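Local coordinates for protein putative dioxygenase (1H-3-hydroxy-4-oxoquinaldine 2,4-dioxygenase) (Mycobacteroides abscessus subsp. abscessus, PDB 6RA3) that cleaves the ring of the Pseudomonas quinolone signal with dioxygen, giving N-octanoylanthranilate and carbon monoxide, on an alpha/beta-hydrolase fold, at residues F90-H95 with Q112-V117. Sequence-based numbering, arbitrary orientation.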
# COMPACT_ATOMS: atom_id res chain seq x y z
N PHE A 90 2.02 -17.97 -20.76
CA PHE A 90 1.70 -17.91 -19.35
C PHE A 90 0.75 -19.02 -18.98
O PHE A 90 0.03 -19.58 -19.82
CB PHE A 90 1.13 -16.53 -18.96
CG PHE A 90 -0.17 -16.14 -19.65
CD1 PHE A 90 -0.15 -15.45 -20.85
CD2 PHE A 90 -1.38 -16.41 -19.06
CE1 PHE A 90 -1.36 -15.04 -21.47
CE2 PHE A 90 -2.58 -16.00 -19.66
CZ PHE A 90 -2.56 -15.32 -20.85
N VAL A 91 0.75 -19.31 -17.69
CA VAL A 91 -0.01 -20.40 -17.10
C VAL A 91 -0.92 -19.81 -16.04
O VAL A 91 -0.49 -19.56 -14.91
CB VAL A 91 0.93 -21.46 -16.50
CG1 VAL A 91 0.16 -22.42 -15.63
CG2 VAL A 91 1.66 -22.19 -17.61
N PRO A 92 -2.21 -19.61 -16.35
CA PRO A 92 -3.16 -19.19 -15.31
C PRO A 92 -3.26 -20.20 -14.18
O PRO A 92 -3.30 -21.41 -14.40
CB PRO A 92 -4.48 -19.08 -16.07
CG PRO A 92 -4.11 -18.85 -17.48
CD PRO A 92 -2.79 -19.52 -17.71
N ILE A 93 -3.28 -19.68 -12.96
CA ILE A 93 -3.67 -20.40 -11.75
C ILE A 93 -4.91 -19.68 -11.22
O ILE A 93 -4.84 -18.49 -10.91
CB ILE A 93 -2.55 -20.41 -10.70
CG1 ILE A 93 -1.22 -20.92 -11.29
CG2 ILE A 93 -2.97 -21.24 -9.46
CD1 ILE A 93 -0.08 -21.06 -10.23
N ALA A 94 -6.04 -20.40 -11.09
CA ALA A 94 -7.34 -19.76 -10.84
C ALA A 94 -8.12 -20.45 -9.73
O ALA A 94 -8.31 -21.68 -9.76
CB ALA A 94 -8.16 -19.74 -12.12
N HIS A 95 -8.61 -19.66 -8.77
CA HIS A 95 -9.32 -20.20 -7.63
C HIS A 95 -10.82 -20.26 -7.89
O HIS A 95 -11.42 -19.27 -8.34
CB HIS A 95 -9.08 -19.38 -6.37
CG HIS A 95 -9.86 -19.88 -5.21
ND1 HIS A 95 -11.03 -19.29 -4.79
CD2 HIS A 95 -9.66 -20.95 -4.39
CE1 HIS A 95 -11.50 -19.95 -3.74
NE2 HIS A 95 -10.68 -20.96 -3.48
N GLN A 112 -0.46 -22.20 -27.56
CA GLN A 112 0.94 -21.76 -27.60
C GLN A 112 1.17 -20.59 -26.64
O GLN A 112 2.14 -20.58 -25.89
CB GLN A 112 1.33 -21.37 -29.03
CG GLN A 112 1.35 -22.54 -30.06
CD GLN A 112 -0.04 -22.92 -30.62
OE1 GLN A 112 -0.84 -22.05 -30.99
NE2 GLN A 112 -0.32 -24.23 -30.68
N ARG A 113 0.25 -19.61 -26.65
CA ARG A 113 0.32 -18.50 -25.69
C ARG A 113 -0.05 -18.96 -24.29
O ARG A 113 0.57 -18.53 -23.31
CB ARG A 113 -0.58 -17.36 -26.15
CG ARG A 113 -0.73 -16.19 -25.15
CD ARG A 113 0.38 -15.16 -25.32
NE ARG A 113 0.27 -14.01 -24.42
CZ ARG A 113 -0.36 -12.87 -24.70
NH1 ARG A 113 -0.96 -12.67 -25.87
NH2 ARG A 113 -0.37 -11.90 -23.79
N VAL A 114 -1.05 -19.83 -24.16
CA VAL A 114 -1.46 -20.36 -22.86
C VAL A 114 -1.37 -21.88 -22.91
O VAL A 114 -2.36 -22.56 -23.25
CB VAL A 114 -2.87 -19.89 -22.47
CG1 VAL A 114 -3.39 -20.63 -21.23
CG2 VAL A 114 -2.84 -18.39 -22.20
N PRO A 115 -0.20 -22.45 -22.59
CA PRO A 115 -0.01 -23.91 -22.70
C PRO A 115 -0.58 -24.70 -21.55
O PRO A 115 -0.65 -25.93 -21.64
CB PRO A 115 1.51 -24.04 -22.72
CG PRO A 115 1.94 -22.95 -21.79
CD PRO A 115 1.03 -21.79 -22.13
N ALA A 116 -0.99 -24.06 -20.47
CA ALA A 116 -1.54 -24.82 -19.36
C ALA A 116 -2.36 -23.90 -18.47
O ALA A 116 -2.21 -22.67 -18.50
CB ALA A 116 -0.43 -25.51 -18.56
N VAL A 117 -3.21 -24.52 -17.67
CA VAL A 117 -4.13 -23.86 -16.74
C VAL A 117 -4.31 -24.75 -15.54
O VAL A 117 -4.68 -25.92 -15.68
CB VAL A 117 -5.52 -23.59 -17.36
CG1 VAL A 117 -6.50 -23.09 -16.27
CG2 VAL A 117 -5.45 -22.64 -18.52
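Phe90 N donates a hydrogen bond to Arg113 O (3.0 Å), the one conventional hydrogen bond between strand 90-95 and residues 112-117. Beyond it two prolines interrupt the pairing. Pro115 has no N-H to give, and its CD lies 3.3 Å from Phe90 O; Pro92 likewise sets its CD 3.3 Å from Ala116 O. Both carbonyls are buried without a conventional donor, and the contacts they do have come from carbon: Val114 CA-H reaches Phe90 O, and Val91 CA-H reaches Ala116 O.

The Phe90 ring, turned back over its own backbone (chi1 61°), takes Val114 CG2 over one face, 3.6 Å from the ring centroid, in a CH-pi contact. Arg113 NE comes to the ring edge, 3.5 Å from Phe90 CE1, with the guanidinium plane 80° from the ring. That group is held elsewhere, by Asp83 in a salt bridge and by the carbonyl of Asp88. Val114 CG1 meets Pro92 CD, while Val91 CG2 rests on Ala116 CB at 4.0 Å.

Helix 99-109 completes this right-handed beta-alpha-beta crossover, with Ile105 and Leu109 touching Phe90. With a proline beside each of the two buried carbonyls, the start of this parallel pair is joined mainly by apolar side chains and weak C-H...O contacts, and conventional backbone pairing resumes where Pro92 bonds to Met118.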